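Local coordinates for protein enoyl-CoA hydratase, EchA12_1 (Mycobacterium marinum M, PDB 3QRE) that probably catalyses the hydration of enoyl-CoA thioesters in fatty acid metabolism, as a member of the crotonase-like enoyl-CoA hydratase/isomerase family, at residues A30-A35 with I42-R47; P123-M128 with L146-M151; V154-A159 with P223-Y228. One frame throughout, in Å; residues are numbered along the deposited sequence.

The three contacts run from the surface of a crotonase-like subunit into its interior. Contact 1 is a surface contact, a beta hairpin at one border of the main sheet joined mainly by backbone hydrogen bonds. Contacts 2 and 3 are buried and have no direct hydrogen bond between their segments: 123-128 meets 146-151 through Met151 and two bridging waters, whereas 154-159 meets 223-228 through aromatic packing. Contacts 1 and 3 reach the same sheet and touch where Ile42 packs on Leu226. Helix 144-151 of contact 2 leads along the chain into strand 154-158 of contact 3, and Arg155 probably donates a hydrogen bond back to Ala149 O.

Contact 1 of 3, residues A30-A35 with I42-R47; sequences AVLYEA and IITFNR
Val31 and Ile43 meet methyl to methyl on the closely packed face of an antiparallel beta hairpin, with Val31 CG1 3.5 Å from Ile43 CG2. Both methyls stand opposite their own backbone nitrogens (chi1 of Val31 176°), which turns them towards each other diagonally between the strands. Val31 CG2 reaches the edge of the Phe45 ring, 4.2 Å from CD1. Between the two faces, the backbones are joined at the hydrogen-bonded pairs Leu32-Thr44 and Glu34-Ile42; the bond from Ile42 N to Glu34 O, 2.6 Å, is almost straight at 173°. The other face is looser. Leu32 is exposed and leans its CG on the Asn46 side chain, 3.9 Å from Asn46 CB, while Glu34, also exposed, runs its extended chain out past Ile42, its OE2 4.3 Å from Ile42 CD1. Asn46 N still binds Ala30 O at 2.8 Å. Arg47, bent at chi2 (-62°), lays one face of its guanidinium over Ala30, NH1 3.5 Å from Ala30 CA. A salt bridge to Asp57 and a bond to Gln28 O fix that group, and Asp29 O holds Asn46 ND2. The hairpin forms one edge of the main sheet, strand 31-35 outermost within the chain: strand 40-45 pairs in parallel with strand 77-82, helix 56-71 packs on Tyr33, Ile43 and Phe45, and Ile42 meets Met222 and Leu226 of helix 221-235.

Contact 2 of 3, residues P123-M128 with L146-M151; sequences PHFVTM and LTQALM
Met151 of helix 144-151 packs against the turn at 123-128 in a buried, water-bridged contact near the centre of the chain, where a short 3-10 segment leads towards strand 133-137. Its thioether, folded over by chi2 (-56°), lies along the turn: SD sits 3.5 Å from His124 CB, and CG comes within 3.3 Å of Pro123 O. Thr127 CG2 lies 3.4 Å from Met151 O, the backbone carbonyl, and 4.1 Å from Met151 SD. The same rotamer (chi1 78°) brings Thr127 OG1 to His124 O as a donor at 2.8 Å, so this carbonyl, which also accepts from Thr127 N, receives two bonds. Water supplies the polar link. One molecule donates to Pro123 O at 2.6 Å and to Gln148 OE1 at 3.3 Å while accepting from Val126 N; a second donates to Met151 O and, weakly, to Val126 O. Probably, as in crotonase relatives, the N-terminus of this helix faces the oxyanion hole; the contact lies towards its other end, around Gln148 and Met151. Around it, Phe62 of helix 56-71 packs on Phe125, Val126 and Gln148, Val133 of strand 133-137 backs Val126, and Ile181 of helix 178-185 touches Met151.

Contact 3 of 3, residues V154-A159 with P223-Y228; sequences VRFAAA and PRALEY
Phe156 projects from strand 154-158 as a knob into a hollow on helix 221-235 formed by Arg224, Ala225 and Tyr228. Its rim does the filling. CZ presses on Tyr228 CG at 3.8 Å, and the edge of the phenyl ring points at the phenol face in a T-shaped pair, with centroids 5.4 Å apart and planes at 67°. On another side CE1 rests 3.8 Å from Arg224 CG, and the small Ala225 leaves room for CD2, which lies 4.1 Å from Ala225 CA. Strand and helix run almost antiparallel, at 160°, as the helix packs over the main sheet of the crotonase fold. With chi1 at -176°, the Tyr228 ring swings off the helix toward the strand and turns the same face to both Phe156 and Val154, Phe156 over the base of the ring and Val154 toward its hydroxyl end. There Val154 CG1 lies 4.0 Å from Tyr228 CE2 and CG2 is 3.9 Å from Tyr228 OH, which hydrogen-bonds Asp193 of the second subunit. The guanidinium of Arg224 turns one face to the rim of the Phe156 ring, while NH1 forms a salt bridge with Glu227 OE1 at 2.9 Å and NE another with Glu214 of strand 214-216.

Contact 1 of 3, residues A30-A35 with I42-R47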
loop_
_atom_site.group_PDB
_atom_site.type_symbol
_atom_site.label_atom_id
_atom_site.label_comp_id
_atom_site.label_asym_id
_atom_site.label_seq_id
_atom_site.Cartn_x
_atom_site.Cartn_y
_atom_site.Cartn_z
ATOM N N ALA A 30 -31.596 19.155 -1.648
ATOM C CA ALA A 30 -30.629 18.296 -2.338
ATOM C C ALA A 30 -29.819 17.443 -1.353
ATOM O O ALA A 30 -29.545 16.276 -1.623
ATOM C CB ALA A 30 -29.712 19.117 -3.256
ATOM N N VAL A 31 -29.474 18.023 -0.206
ATOM C CA VAL A 31 -28.715 17.327 0.830
ATOM C C VAL A 31 -29.421 17.485 2.184
ATOM O O VAL A 31 -29.692 18.604 2.614
ATOM C CB VAL A 31 -27.239 17.868 0.906
ATOM C CG1 VAL A 31 -26.468 17.216 2.034
ATOM C CG2 VAL A 31 -26.512 17.657 -0.401
ATOM N N LEU A 32 -29.714 16.370 2.848
ATOM C CA LEU A 32 -30.312 16.407 4.184
ATOM C C LEU A 32 -29.258 16.431 5.285
ATOM O O LEU A 32 -28.170 15.838 5.154
ATOM C CB LEU A 32 -31.228 15.202 4.400
ATOM C CG LEU A 32 -32.279 14.949 3.322
ATOM C CD1 LEU A 32 -32.935 13.596 3.544
ATOM C CD2 LEU A 32 -33.318 16.093 3.297
ATOM N N TYR A 33 -29.603 17.105 6.382
ATOM C CA TYR A 33 -28.723 17.242 7.519
ATOM C C TYR A 33 -29.419 16.837 8.835
ATOM O O TYR A 33 -30.477 17.347 9.183
ATOM C CB TYR A 33 -28.234 18.682 7.590
ATOM C CG TYR A 33 -27.268 18.955 8.716
ATOM C CD1 TYR A 33 -25.904 19.037 8.464
ATOM C CD2 TYR A 33 -27.718 19.142 10.040
ATOM C CE1 TYR A 33 -24.988 19.297 9.482
ATOM C CE2 TYR A 33 -26.805 19.395 11.078
ATOM C CZ TYR A 33 -25.430 19.467 10.780
ATOM O OH TYR A 33 -24.486 19.728 11.748
ATOM N N GLU A 34 -28.790 15.944 9.582
ATOM C CA GLU A 34 -29.352 15.478 10.838
ATOM C C GLU A 34 -28.253 15.239 11.876
ATOM O O GLU A 34 -27.217 14.651 11.568
ATOM C CB GLU A 34 -30.164 14.206 10.589
ATOM C CG GLU A 34 -30.640 13.484 11.833
ATOM C CD GLU A 34 -31.287 12.135 11.517
ATOM O OE1 GLU A 34 -31.718 11.911 10.354
ATOM O OE2 GLU A 34 -31.361 11.295 12.442
ATOM N N ALA A 35 -28.485 15.702 13.100
ATOM C CA ALA A 35 -27.530 15.516 14.196
ATOM C C ALA A 35 -28.035 14.508 15.251
ATOM O O ALA A 35 -29.146 14.658 15.771
ATOM C CB ALA A 35 -27.225 16.865 14.833
ATOM N N ILE A 42 -25.199 13.591 10.303
ATOM C CA ILE A 42 -25.510 12.706 9.182
ATOM C C ILE A 42 -25.901 13.538 7.965
ATOM O O ILE A 42 -26.880 14.304 7.995
ATOM C CB ILE A 42 -26.635 11.701 9.527
ATOM C CG1 ILE A 42 -26.262 10.910 10.788
ATOM C CG2 ILE A 42 -26.928 10.780 8.316
ATOM C CD1 ILE A 42 -27.371 10.005 11.315
ATOM N N ILE A 43 -25.114 13.389 6.903
ATOM C CA ILE A 43 -25.283 14.147 5.685
ATOM C C ILE A 43 -25.689 13.151 4.608
ATOM O O ILE A 43 -24.989 12.149 4.351
ATOM C CB ILE A 43 -23.982 14.902 5.340
ATOM C CG1 ILE A 43 -23.631 15.859 6.495
ATOM C CG2 ILE A 43 -24.075 15.615 3.979
ATOM C CD1 ILE A 43 -22.405 16.745 6.229
ATOM N N THR A 44 -26.834 13.425 3.991
ATOM C CA THR A 44 -27.475 12.491 3.080
ATOM C C THR A 44 -27.730 13.133 1.725
ATOM O O THR A 44 -28.480 14.124 1.635
ATOM C CB THR A 44 -28.804 11.946 3.694
ATOM O OG1 THR A 44 -28.536 11.412 5.000
ATOM C CG2 THR A 44 -29.453 10.850 2.805
ATOM N N PHE A 45 -27.099 12.584 0.678
ATOM C CA PHE A 45 -27.450 12.957 -0.701
ATOM C C PHE A 45 -28.894 12.535 -0.974
ATOM O O PHE A 45 -29.263 11.370 -0.780
ATOM C CB PHE A 45 -26.511 12.333 -1.743
ATOM C CG PHE A 45 -25.053 12.701 -1.569
ATOM C CD1 PHE A 45 -24.656 14.033 -1.452
ATOM C CD2 PHE A 45 -24.082 11.705 -1.534
ATOM C CE1 PHE A 45 -23.327 14.364 -1.307
ATOM C CE2 PHE A 45 -22.744 12.020 -1.380
ATOM C CZ PHE A 45 -22.365 13.358 -1.270
ATOM N N ASN A 46 -29.699 13.495 -1.417
ATOM C CA ASN A 46 -31.146 13.323 -1.518
ATOM C C ASN A 46 -31.693 13.583 -2.914
ATOM O O ASN A 46 -32.685 14.282 -3.087
ATOM C CB ASN A 46 -31.867 14.213 -0.490
ATOM C CG ASN A 46 -33.359 13.916 -0.405
ATOM O OD1 ASN A 46 -33.779 12.761 -0.492
ATOM N ND2 ASN A 46 -34.162 14.958 -0.238
ATOM N N ARG A 47 -31.029 13.015 -3.908
ATOM C CA ARG A 47 -31.538 12.984 -5.270
ATOM C C ARG A 47 -31.545 11.543 -5.753
ATOM O O ARG A 47 -30.901 11.217 -6.749
ATOM C CB ARG A 47 -30.661 13.848 -6.177
ATOM C CG ARG A 47 -30.713 15.334 -5.854
ATOM C CD ARG A 47 -32.143 15.888 -6.052
ATOM N NE ARG A 47 -32.149 17.346 -6.065
ATOM C CZ ARG A 47 -32.768 18.109 -5.168
ATOM N NH1 ARG A 47 -33.462 17.557 -4.173
ATOM N NH2 ARG A 47 -32.693 19.435 -5.277
#

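Contact 2 of 3, residues P123-M128 with L146-M151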
loop_
_atom_site.group_PDB
_atom_site.type_symbol
_atom_site.label_atom_id
_atom_site.label_comp_id
_atom_site.label_asym_id
_atom_site.label_seq_id
_atom_site.Cartn_x
_atom_site.Cartn_y
_atom_site.Cartn_z
ATOM N N PRO A 123 -11.229 19.218 -4.851
ATOM C CA PRO A 123 -11.733 17.843 -4.680
ATOM C C PRO A 123 -11.517 17.233 -3.270
ATOM O O PRO A 123 -12.375 16.460 -2.775
ATOM C CB PRO A 123 -10.910 17.056 -5.707
ATOM C CG PRO A 123 -10.580 18.097 -6.816
ATOM C CD PRO A 123 -10.397 19.382 -6.071
ATOM N N HIS A 124 -10.400 17.611 -2.634
ATOM C CA HIS A 124 -9.941 16.980 -1.399
ATOM C C HIS A 124 -10.163 17.832 -0.141
ATOM O O HIS A 124 -9.508 17.627 0.880
ATOM C CB HIS A 124 -8.449 16.662 -1.522
ATOM C CG HIS A 124 -7.594 17.876 -1.587
ATOM N ND1 HIS A 124 -7.927 18.972 -2.355
ATOM C CD2 HIS A 124 -6.411 18.173 -0.996
ATOM C CE1 HIS A 124 -6.985 19.891 -2.244
ATOM N NE2 HIS A 124 -6.057 19.437 -1.419
ATOM N N PHE A 125 -11.086 18.781 -0.209
ATOM C CA PHE A 125 -11.258 19.701 0.912
ATOM C C PHE A 125 -11.712 18.983 2.205
ATOM O O PHE A 125 -11.385 19.408 3.307
ATOM C CB PHE A 125 -12.205 20.854 0.527
ATOM C CG PHE A 125 -13.610 20.639 0.951
ATOM C CD1 PHE A 125 -14.096 21.249 2.122
ATOM C CD2 PHE A 125 -14.447 19.836 0.207
ATOM C CE1 PHE A 125 -15.414 21.034 2.543
ATOM C CE2 PHE A 125 -15.757 19.628 0.604
ATOM C CZ PHE A 125 -16.244 20.219 1.793
ATOM N N VAL A 126 -12.438 17.880 2.061
ATOM C CA VAL A 126 -12.790 17.022 3.211
ATOM C C VAL A 126 -11.577 16.543 4.023
ATOM O O VAL A 126 -11.654 16.414 5.272
ATOM C CB VAL A 126 -13.724 15.873 2.778
ATOM C CG1 VAL A 126 -13.719 14.758 3.758
ATOM C CG2 VAL A 126 -15.152 16.402 2.617
ATOM N N THR A 127 -10.454 16.324 3.336
ATOM C CA THR A 127 -9.228 15.929 4.011
ATOM C C THR A 127 -8.641 17.040 4.863
ATOM O O THR A 127 -7.771 16.784 5.675
ATOM C CB THR A 127 -8.116 15.424 3.045
ATOM O OG1 THR A 127 -7.483 16.538 2.400
ATOM C CG2 THR A 127 -8.648 14.427 1.998
ATOM N N MET A 128 -9.094 18.275 4.692
ATOM C CA MET A 128 -8.499 19.399 5.440
ATOM C C MET A 128 -9.404 19.882 6.572
ATOM O O MET A 128 -9.129 20.901 7.203
ATOM C CB MET A 128 -8.156 20.546 4.478
ATOM C CG MET A 128 -7.125 20.118 3.432
ATOM S SD MET A 128 -6.578 21.389 2.268
ATOM C CE MET A 128 -8.029 21.738 1.274
ATOM N N LEU A 146 -16.925 8.212 -6.486
ATOM C CA LEU A 146 -15.779 7.468 -5.964
ATOM C C LEU A 146 -14.725 8.444 -5.399
ATOM O O LEU A 146 -14.193 8.247 -4.310
ATOM C CB LEU A 146 -15.174 6.577 -7.057
ATOM C CG LEU A 146 -13.925 5.810 -6.626
ATOM C CD1 LEU A 146 -14.246 4.790 -5.517
ATOM C CD2 LEU A 146 -13.281 5.114 -7.842
ATOM N N THR A 147 -14.439 9.507 -6.140
ATOM C CA THR A 147 -13.516 10.519 -5.639
ATOM C C THR A 147 -13.941 11.066 -4.272
ATOM O O THR A 147 -13.126 11.074 -3.336
ATOM C CB THR A 147 -13.289 11.629 -6.666
ATOM O OG1 THR A 147 -12.878 11.017 -7.884
ATOM C CG2 THR A 147 -12.190 12.584 -6.208
ATOM N N GLN A 148 -15.201 11.485 -4.138
ATOM C CA GLN A 148 -15.677 11.992 -2.857
ATOM C C GLN A 148 -15.600 10.970 -1.710
ATOM O O GLN A 148 -15.251 11.351 -0.593
ATOM C CB GLN A 148 -17.105 12.540 -2.936
ATOM C CG GLN A 148 -17.170 14.062 -3.095
ATOM C CD GLN A 148 -16.528 14.886 -1.947
ATOM O OE1 GLN A 148 -16.036 14.378 -0.912
ATOM N NE2 GLN A 148 -16.523 16.182 -2.157
ATOM N N ALA A 149 -15.956 9.711 -1.990
ATOM C CA ALA A 149 -15.881 8.632 -0.998
ATOM C C ALA A 149 -14.458 8.481 -0.527
ATOM O O ALA A 149 -14.217 8.430 0.672
ATOM C CB ALA A 149 -16.408 7.298 -1.567
ATOM N N LEU A 150 -13.511 8.476 -1.478
ATOM C CA LEU A 150 -12.100 8.252 -1.158
ATOM C C LEU A 150 -11.455 9.410 -0.430
ATOM O O LEU A 150 -10.427 9.216 0.222
ATOM C CB LEU A 150 -11.300 7.916 -2.422
ATOM C CG LEU A 150 -11.676 6.646 -3.200
ATOM C CD1 LEU A 150 -10.636 6.391 -4.277
ATOM C CD2 LEU A 150 -11.813 5.412 -2.285
ATOM N N MET A 151 -12.055 10.605 -0.520
ATOM C CA MET A 151 -11.561 11.780 0.239
ATOM C C MET A 151 -11.949 11.699 1.725
ATOM O O MET A 151 -11.346 12.375 2.595
ATOM C CB MET A 151 -12.039 13.130 -0.368
ATOM C CG MET A 151 -11.480 13.418 -1.743
ATOM S SD MET A 151 -9.642 13.383 -1.809
ATOM C CE MET A 151 -9.489 13.611 -3.609
HETATM O O HOH W 1 -13.466 16.310 -0.411
HETATM O O HOH W 2 -10.830 13.108 4.981
#

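Contact 3 of 3, residues V154-A159 with P223-Y228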
loop_
_atom_site.group_PDB
_atom_site.type_symbol
_atom_site.label_atom_id
_atom_site.label_comp_id
_atom_site.label_asym_id
_atom_site.label_seq_id
_atom_site.Cartn_x
_atom_site.Cartn_y
_atom_site.Cartn_z
ATOM N N VAL A 154 -12.817 7.452 6.506
ATOM C CA VAL A 154 -13.110 6.020 6.650
ATOM C C VAL A 154 -14.344 5.674 5.844
ATOM O O VAL A 154 -15.309 6.461 5.801
ATOM C CB VAL A 154 -13.303 5.616 8.140
ATOM C CG1 VAL A 154 -13.518 4.131 8.268
ATOM C CG2 VAL A 154 -12.086 6.030 8.983
ATOM N N ARG A 155 -14.297 4.509 5.189
ATOM C CA ARG A 155 -15.395 4.026 4.354
ATOM C C ARG A 155 -15.955 2.656 4.795
ATOM O O ARG A 155 -15.209 1.677 4.960
ATOM C CB ARG A 155 -14.944 3.941 2.896
ATOM C CG ARG A 155 -14.777 5.300 2.175
ATOM C CD ARG A 155 -13.797 5.188 0.983
ATOM N NE ARG A 155 -12.422 4.905 1.433
ATOM C CZ ARG A 155 -11.641 5.787 2.050
ATOM N NH1 ARG A 155 -12.054 7.034 2.267
ATOM N NH2 ARG A 155 -10.440 5.434 2.441
ATOM N N PHE A 156 -17.278 2.598 4.961
ATOM C CA PHE A 156 -18.008 1.346 5.076
ATOM C C PHE A 156 -18.819 1.177 3.811
ATOM O O PHE A 156 -19.279 2.166 3.227
ATOM C CB PHE A 156 -18.926 1.350 6.290
ATOM C CG PHE A 156 -18.190 1.291 7.589
ATOM C CD1 PHE A 156 -17.842 0.073 8.140
ATOM C CD2 PHE A 156 -17.814 2.461 8.240
ATOM C CE1 PHE A 156 -17.147 0.002 9.337
ATOM C CE2 PHE A 156 -17.099 2.417 9.458
ATOM C CZ PHE A 156 -16.763 1.178 10.007
ATOM N N ALA A 157 -18.979 -0.064 3.368
ATOM C CA ALA A 157 -19.743 -0.314 2.169
ATOM C C ALA A 157 -20.742 -1.437 2.392
ATOM O O ALA A 157 -20.448 -2.414 3.100
ATOM C CB ALA A 157 -18.824 -0.647 1.031
ATOM N N ALA A 158 -21.914 -1.289 1.778
ATOM C CA ALA A 158 -22.901 -2.349 1.740
ATOM C C ALA A 158 -22.422 -3.446 0.805
ATOM O O ALA A 158 -21.872 -3.152 -0.264
ATOM C CB ALA A 158 -24.252 -1.800 1.279
ATOM N N ALA A 159 -22.641 -4.700 1.211
ATOM C CA ALA A 159 -22.429 -5.871 0.371
ATOM C C ALA A 159 -23.104 -5.724 -0.996
ATOM O O ALA A 159 -24.240 -5.280 -1.083
ATOM C CB ALA A 159 -22.926 -7.165 1.102
ATOM N N PRO A 223 -26.259 1.524 10.955
ATOM C CA PRO A 223 -25.965 1.252 12.373
ATOM C C PRO A 223 -24.457 1.115 12.681
ATOM O O PRO A 223 -23.966 1.691 13.677
ATOM C CB PRO A 223 -26.737 -0.049 12.646
ATOM C CG PRO A 223 -27.958 0.082 11.782
ATOM C CD PRO A 223 -27.482 0.807 10.518
ATOM N N ARG A 224 -23.746 0.400 11.806
ATOM C CA ARG A 224 -22.297 0.208 11.902
ATOM C C ARG A 224 -21.480 1.505 11.705
ATOM O O ARG A 224 -20.580 1.803 12.500
ATOM C CB ARG A 224 -21.845 -0.881 10.925
ATOM C CG ARG A 224 -20.368 -1.193 10.984
ATOM C CD ARG A 224 -19.962 -2.028 12.223
ATOM N NE ARG A 224 -18.505 -2.122 12.283
ATOM C CZ ARG A 224 -17.736 -1.498 13.178
ATOM N NH1 ARG A 224 -18.282 -0.755 14.139
ATOM N NH2 ARG A 224 -16.408 -1.635 13.125
ATOM N N ALA A 225 -21.804 2.276 10.668
ATOM C CA ALA A 225 -21.130 3.555 10.441
ATOM C C ALA A 225 -21.345 4.499 11.633
ATOM O O ALA A 225 -20.410 5.188 12.056
ATOM C CB ALA A 225 -21.599 4.209 9.126
ATOM N N LEU A 226 -22.569 4.508 12.180
ATOM C CA LEU A 226 -22.881 5.328 13.369
ATOM C C LEU A 226 -22.267 4.812 14.661
ATOM O O LEU A 226 -21.923 5.604 15.530
ATOM C CB LEU A 226 -24.390 5.491 13.573
ATOM C CG LEU A 226 -25.096 6.215 12.447
ATOM C CD1 LEU A 226 -26.615 5.963 12.572
ATOM C CD2 LEU A 226 -24.732 7.705 12.430
ATOM N N GLU A 227 -22.176 3.491 14.802
ATOM C CA GLU A 227 -21.552 2.868 15.978
ATOM C C GLU A 227 -20.096 3.328 16.016
ATOM O O GLU A 227 -19.648 3.956 16.978
ATOM C CB GLU A 227 -21.638 1.335 15.884
ATOM C CG GLU A 227 -20.919 0.555 17.004
ATOM C CD GLU A 227 -20.742 -0.954 16.696
ATOM O OE1 GLU A 227 -20.770 -1.360 15.515
ATOM O OE2 GLU A 227 -20.563 -1.742 17.651
ATOM N N TYR A 228 -19.393 3.047 14.923
ATOM C CA TYR A 228 -17.995 3.438 14.728
ATOM C C TYR A 228 -17.761 4.927 14.970
ATOM O O TYR A 228 -16.837 5.295 15.684
ATOM C CB TYR A 228 -17.525 3.008 13.328
ATOM C CG TYR A 228 -16.065 3.280 13.071
ATOM C CD1 TYR A 228 -15.090 2.431 13.560
ATOM C CD2 TYR A 228 -15.667 4.404 12.347
ATOM C CE1 TYR A 228 -13.757 2.683 13.336
ATOM C CE2 TYR A 228 -14.352 4.662 12.109
ATOM C CZ TYR A 228 -13.391 3.805 12.605
ATOM O OH TYR A 228 -12.066 4.082 12.370
#